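Long-range contact in putative metalloprotease II (Bacteroides fragilis, PDB 4ON1), which probably acts as a zinc-dependent metalloendopeptidase, related to fragilysin and encoded on a pathogenicity island: residues G101-M115 with D152-I164. Sequence-based numbering, arbitrary orientation.
Sequences GDLIDYIVYKDKERM and DIKNIRIDITKAI
Arg157 has CG anti to its own backbone N (chi1 -179°) and runs extended to NE, which lays it alongside Tyr106. Tyr106 has CG beside its backbone N (chi1 -58°), and its ring leans the same way. Ring and guanidinium planes are nearly perpendicular, at 87°. Ile104 CG2 sits 3.8 Å above the centre of one guanidinium face of Arg157. Glu49 ties the pair together: it hydrogen-bonds Tyr106 OH and forms a salt bridge with Arg157 NE. Asp105, Ile107, Ile156 and Ile158 project from the other face of the sheet. Ile107 CD1 meets Ile158 CG1 at 3.9 Å. Met115, in helix 112-126, bends its chain to bring CE to 3.5 Å from Ile156 CG1. Asp105 turns its carboxylate to Arg96. Beyond strand 153-159, Thr161 OG1 accepts from Leu103 N at 2.8 Å, in an almost straight bond. Asp159 is the N-cap of helix 160-165, its OD2 accepting from Lys162 N. Asp102 OD2 lies 2.7 Å from Asp159 OD1, so one of these acids probably holds a proton. Backbone bonds pair Asp105 with Ile158 and Ile107 with Ile156. This is an antiparallel strand pair of the fragilysin-type N-terminal domain, with helix 112-126 packed on the face that carries Ile156 and Ile158.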
loop_
_atom_site.group_PDB
_atom_site.type_symbol
_atom_site.label_atom_id
_atom_site.label_comp_id
_atom_site.label_asym_id
_atom_site.label_seq_id
_atom_site.Cartn_x
_atom_site.Cartn_y
_atom_site.Cartn_z
ATOM N N GLY A 101 -20.296 -6.248 -0.454
ATOM C CA GLY A 101 -20.082 -4.824 -0.274
ATOM C C GLY A 101 -18.865 -4.466 0.561
ATOM O O GLY A 101 -18.463 -3.302 0.607
ATOM N N ASP A 102 -18.278 -5.454 1.230
ATOM C CA ASP A 102 -17.095 -5.210 2.049
ATOM C C ASP A 102 -15.807 -5.529 1.302
ATOM O O ASP A 102 -15.756 -6.457 0.489
ATOM C CB ASP A 102 -17.145 -6.023 3.348
ATOM C CG ASP A 102 -18.132 -5.457 4.352
ATOM O OD1 ASP A 102 -18.723 -4.390 4.072
ATOM O OD2 ASP A 102 -18.309 -6.071 5.424
ATOM N N LEU A 103 -14.773 -4.738 1.567
ATOM C CA LEU A 103 -13.445 -5.030 1.052
ATOM C C LEU A 103 -12.761 -6.080 1.942
ATOM O O LEU A 103 -12.580 -5.868 3.146
ATOM C CB LEU A 103 -12.611 -3.755 0.972
ATOM C CG LEU A 103 -11.245 -3.899 0.311
ATOM C CD1 LEU A 103 -11.447 -4.163 -1.167
ATOM C CD2 LEU A 103 -10.416 -2.640 0.520
ATOM N N ILE A 104 -12.401 -7.213 1.348
ATOM C CA ILE A 104 -11.859 -8.347 2.103
ATOM C C ILE A 104 -10.421 -8.672 1.705
ATOM O O ILE A 104 -10.110 -8.754 0.518
ATOM C CB ILE A 104 -12.717 -9.605 1.895
ATOM C CG1 ILE A 104 -14.189 -9.297 2.196
ATOM C CG2 ILE A 104 -12.210 -10.752 2.760
ATOM C CD1 ILE A 104 -14.453 -8.889 3.635
ATOM N N ASP A 105 -9.548 -8.827 2.699
ATOM C CA ASP A 105 -8.162 -9.259 2.473
ATOM C C ASP A 105 -7.983 -10.734 2.838
ATOM O O ASP A 105 -8.323 -11.142 3.952
ATOM C CB ASP A 105 -7.185 -8.415 3.302
ATOM C CG ASP A 105 -6.291 -7.526 2.448
ATOM O OD1 ASP A 105 -6.174 -7.770 1.228
ATOM O OD2 ASP A 105 -5.690 -6.585 3.008
ATOM N N TYR A 106 -7.466 -11.531 1.907
ATOM C CA TYR A 106 -7.072 -12.908 2.220
ATOM C C TYR A 106 -5.554 -12.969 2.240
ATOM O O TYR A 106 -4.912 -12.601 1.261
ATOM C CB TYR A 106 -7.632 -13.911 1.203
ATOM C CG TYR A 106 -9.136 -13.911 1.076
ATOM C CD1 TYR A 106 -9.908 -14.841 1.756
ATOM C CD2 TYR A 106 -9.785 -12.986 0.271
ATOM C CE1 TYR A 106 -11.283 -14.847 1.641
ATOM C CE2 TYR A 106 -11.161 -12.981 0.150
ATOM C CZ TYR A 106 -11.905 -13.913 0.839
ATOM O OH TYR A 106 -13.279 -13.912 0.721
ATOM N N ILE A 107 -4.985 -13.427 3.355
ATOM C CA ILE A 107 -3.544 -13.351 3.566
ATOM C C ILE A 107 -2.967 -14.743 3.844
ATOM O O ILE A 107 -3.450 -15.458 4.729
ATOM C CB ILE A 107 -3.219 -12.390 4.741
ATOM C CG1 ILE A 107 -3.793 -10.993 4.459
ATOM C CG2 ILE A 107 -1.721 -12.345 5.030
ATOM C CD1 ILE A 107 -4.120 -10.195 5.722
ATOM N N VAL A 108 -1.959 -15.131 3.069
ATOM C CA VAL A 108 -1.269 -16.402 3.261
ATOM C C VAL A 108 0.242 -16.203 3.291
ATOM O O VAL A 108 0.813 -15.619 2.379
ATOM C CB VAL A 108 -1.632 -17.429 2.145
ATOM C CG1 VAL A 108 -3.041 -17.923 2.316
ATOM C CG2 VAL A 108 -1.479 -16.816 0.752
ATOM N N TYR A 109 0.883 -16.703 4.344
ATOM C CA TYR A 109 2.340 -16.683 4.460
ATOM C C TYR A 109 2.922 -18.069 4.229
ATOM O O TYR A 109 2.333 -19.063 4.637
ATOM C CB TYR A 109 2.764 -16.169 5.835
ATOM C CG TYR A 109 2.839 -14.662 5.918
ATOM C CD1 TYR A 109 1.688 -13.884 5.892
ATOM C CD2 TYR A 109 4.065 -14.022 6.032
ATOM C CE1 TYR A 109 1.762 -12.503 5.967
ATOM C CE2 TYR A 109 4.147 -12.652 6.118
ATOM C CZ TYR A 109 2.994 -11.898 6.081
ATOM O OH TYR A 109 3.082 -10.534 6.164
ATOM N N LYS A 110 4.072 -18.141 3.567
ATOM C CA LYS A 110 4.665 -19.440 3.272
ATOM C C LYS A 110 5.132 -20.142 4.540
ATOM O O LYS A 110 4.906 -21.343 4.724
ATOM C CB LYS A 110 5.827 -19.310 2.292
ATOM C CG LYS A 110 6.457 -20.655 1.965
ATOM C CD LYS A 110 7.510 -20.560 0.872
ATOM C CE LYS A 110 8.596 -19.575 1.239
ATOM N NZ LYS A 110 9.670 -19.527 0.203
ATOM N N ASP A 111 5.776 -19.385 5.416
ATOM C CA ASP A 111 6.320 -19.943 6.648
ATOM C C ASP A 111 5.229 -20.047 7.716
ATOM O O ASP A 111 4.599 -19.047 8.064
ATOM C CB ASP A 111 7.483 -19.084 7.146
ATOM C CG ASP A 111 8.077 -19.603 8.440
ATOM O OD1 ASP A 111 9.020 -20.421 8.375
ATOM O OD2 ASP A 111 7.593 -19.201 9.520
ATOM N N LYS A 112 4.998 -21.258 8.218
ATOM C CA LYS A 112 3.926 -21.487 9.186
ATOM C C LYS A 112 4.089 -20.670 10.467
ATOM O O LYS A 112 3.109 -20.134 10.988
ATOM C CB LYS A 112 3.835 -22.972 9.554
ATOM C CG LYS A 112 2.892 -23.229 10.725
ATOM C CD LYS A 112 2.653 -24.702 11.027
ATOM C CE LYS A 112 1.546 -24.858 12.072
ATOM N NZ LYS A 112 1.030 -26.251 12.180
ATOM N N GLU A 113 5.319 -20.563 10.970
ATOM C CA GLU A 113 5.560 -19.768 12.173
ATOM C C GLU A 113 5.205 -18.312 11.917
ATOM O O GLU A 113 4.529 -17.683 12.733
ATOM C CB GLU A 113 7.012 -19.867 12.653
ATOM C CG GLU A 113 7.497 -21.266 12.977
ATOM C CD GLU A 113 8.894 -21.259 13.575
ATOM O OE1 GLU A 113 9.200 -20.329 14.356
ATOM O OE2 GLU A 113 9.681 -22.181 13.271
ATOM N N ARG A 114 5.678 -17.767 10.802
ATOM C CA ARG A 114 5.367 -16.376 10.484
ATOM C C ARG A 114 3.856 -16.216 10.353
ATOM O O ARG A 114 3.289 -15.246 10.854
ATOM C CB ARG A 114 6.071 -15.918 9.203
ATOM C CG ARG A 114 5.968 -14.398 8.940
ATOM C CD ARG A 114 6.520 -13.564 10.099
ATOM N NE ARG A 114 6.321 -12.124 9.909
ATOM C CZ ARG A 114 6.102 -11.267 10.906
ATOM N NH1 ARG A 114 6.061 -11.705 12.152
ATOM N NH2 ARG A 114 5.929 -9.976 10.661
ATOM N N MET A 115 3.199 -17.169 9.695
ATOM C CA MET A 115 1.742 -17.104 9.575
ATOM C C MET A 115 1.072 -17.024 10.948
ATOM O O MET A 115 0.132 -16.252 11.147
ATOM C CB MET A 115 1.192 -18.306 8.802
ATOM C CG MET A 115 -0.331 -18.303 8.652
ATOM S SD MET A 115 -0.958 -17.367 7.232
ATOM C CE MET A 115 -1.119 -15.718 7.915
ATOM N N ASP A 152 -2.797 -25.274 13.128
ATOM C CA ASP A 152 -2.207 -25.097 11.806
ATOM C C ASP A 152 -3.021 -24.116 10.960
ATOM O O ASP A 152 -3.997 -24.500 10.320
ATOM C CB ASP A 152 -2.112 -26.447 11.090
ATOM C CG ASP A 152 -1.100 -26.444 9.959
ATOM O OD1 ASP A 152 -0.587 -25.357 9.616
ATOM O OD2 ASP A 152 -0.822 -27.532 9.410
ATOM N N ILE A 153 -2.614 -22.853 10.943
ATOM C CA ILE A 153 -3.372 -21.831 10.221
ATOM C C ILE A 153 -3.020 -21.813 8.735
ATOM O O ILE A 153 -1.847 -21.751 8.362
ATOM C CB ILE A 153 -3.146 -20.444 10.834
ATOM C CG1 ILE A 153 -3.624 -20.459 12.284
ATOM C CG2 ILE A 153 -3.885 -19.365 10.038
ATOM C CD1 ILE A 153 -3.471 -19.156 12.988
ATOM N N LYS A 154 -4.052 -21.873 7.898
ATOM C CA LYS A 154 -3.903 -21.898 6.444
ATOM C C LYS A 154 -3.848 -20.483 5.859
ATOM O O LYS A 154 -2.965 -20.142 5.066
ATOM C CB LYS A 154 -5.079 -22.664 5.818
ATOM C CG LYS A 154 -5.318 -24.058 6.409
ATOM C CD LYS A 154 -4.702 -25.146 5.561
ATOM C CE LYS A 154 -5.761 -25.849 4.739
ATOM N NZ LYS A 154 -5.160 -26.684 3.661
ATOM N N ASN A 155 -4.830 -19.679 6.245
ATOM C CA ASN A 155 -4.954 -18.302 5.792
ATOM C C ASN A 155 -5.663 -17.424 6.807
ATOM O O ASN A 155 -6.274 -17.917 7.758
ATOM C CB ASN A 155 -5.710 -18.255 4.471
ATOM C CG ASN A 155 -7.122 -18.774 4.601
ATOM O OD1 ASN A 155 -8.012 -18.073 5.094
ATOM N ND2 ASN A 155 -7.342 -20.011 4.157
ATOM N N ILE A 156 -5.604 -16.123 6.566
ATOM C CA ILE A 156 -6.289 -15.132 7.375
ATOM C C ILE A 156 -7.198 -14.321 6.462
ATOM O O ILE A 156 -6.781 -13.900 5.388
ATOM C CB ILE A 156 -5.308 -14.176 8.081
ATOM C CG1 ILE A 156 -4.362 -14.947 8.992
ATOM C CG2 ILE A 156 -6.061 -13.170 8.900
ATOM C CD1 ILE A 156 -5.073 -15.818 9.968
ATOM N N ARG A 157 -8.438 -14.117 6.891
ATOM C CA ARG A 157 -9.414 -13.326 6.148
ATOM C C ARG A 157 -9.800 -12.102 6.975
ATOM O O ARG A 157 -10.387 -12.233 8.045
ATOM C CB ARG A 157 -10.643 -14.179 5.831
ATOM C CG ARG A 157 -11.740 -13.494 5.040
ATOM C CD ARG A 157 -12.999 -14.330 5.127
ATOM N NE ARG A 157 -14.006 -13.946 4.147
ATOM C CZ ARG A 157 -14.896 -12.978 4.331
ATOM N NH1 ARG A 157 -14.891 -12.274 5.456
ATOM N NH2 ARG A 157 -15.787 -12.714 3.383
ATOM N N ILE A 158 -9.459 -10.921 6.478
ATOM C CA ILE A 158 -9.702 -9.678 7.203
ATOM C C ILE A 158 -10.735 -8.825 6.478
ATOM O O ILE A 158 -10.587 -8.550 5.288
ATOM C CB ILE A 158 -8.420 -8.845 7.360
ATOM C CG1 ILE A 158 -7.288 -9.696 7.925
ATOM C CG2 ILE A 158 -8.685 -7.642 8.259
ATOM C CD1 ILE A 158 -7.523 -10.082 9.369
ATOM N N ASP A 159 -11.769 -8.392 7.190
ATOM C CA ASP A 159 -12.719 -7.457 6.606
ATOM C C ASP A 159 -12.202 -6.032 6.796
ATOM O O ASP A 159 -12.323 -5.462 7.878
ATOM C CB ASP A 159 -14.102 -7.626 7.239
ATOM C CG ASP A 159 -15.204 -6.967 6.427
ATOM O OD1 ASP A 159 -16.308 -7.548 6.355
ATOM O OD2 ASP A 159 -14.974 -5.873 5.869
ATOM N N ILE A 160 -11.624 -5.467 5.740
ATOM C CA ILE A 160 -11.044 -4.126 5.810
ATOM C C ILE A 160 -12.113 -3.073 6.088
ATOM O O ILE A 160 -11.925 -2.170 6.905
ATOM C CB ILE A 160 -10.324 -3.758 4.492
ATOM C CG1 ILE A 160 -9.277 -4.818 4.123
ATOM C CG2 ILE A 160 -9.701 -2.356 4.569
ATOM C CD1 ILE A 160 -8.188 -4.995 5.161
ATOM N N THR A 161 -13.239 -3.198 5.400
ATOM C CA THR A 161 -14.338 -2.263 5.562
ATOM C C THR A 161 -14.798 -2.194 7.016
ATOM O O THR A 161 -15.010 -1.110 7.556
ATOM C CB THR A 161 -15.505 -2.639 4.648
ATOM O OG1 THR A 161 -15.062 -2.579 3.285
ATOM C CG2 THR A 161 -16.680 -1.689 4.852
ATOM N N LYS A 162 -14.941 -3.355 7.648
ATOM C CA LYS A 162 -15.300 -3.413 9.061
ATOM C C LYS A 162 -14.234 -2.767 9.935
ATOM O O LYS A 162 -14.547 -1.959 10.810
ATOM C CB LYS A 162 -15.511 -4.860 9.502
ATOM C CG LYS A 162 -16.951 -5.237 9.782
ATOM C CD LYS A 162 -17.684 -5.675 8.535
ATOM C CE LYS A 162 -18.905 -6.515 8.895
ATOM N NZ LYS A 162 -18.518 -7.799 9.559
ATOM N N ALA A 163 -12.974 -3.122 9.684
ATOM C CA ALA A 163 -11.848 -2.586 10.448
ATOM C C ALA A 163 -11.782 -1.061 10.381
ATOM O O ALA A 163 -11.513 -0.394 11.382
ATOM C CB ALA A 163 -10.550 -3.185 9.959
ATOM N N ILE A 164 -12.022 -0.520 9.194
ATOM C CA ILE A 164 -12.057 0.923 9.007
ATOM C C ILE A 164 -13.226 1.531 9.787
ATOM O O ILE A 164 -13.081 2.571 10.430
ATOM C CB ILE A 164 -12.174 1.303 7.517
ATOM C CG1 ILE A 164 -10.909 0.907 6.754
ATOM C CG2 ILE A 164 -12.411 2.795 7.358
ATOM C CD1 ILE A 164 -10.986 1.233 5.271
HETATM O O HOH W 1 -0.318 -20.359 4.360
HETATM O O HOH W 2 0.484 -21.395 11.234
#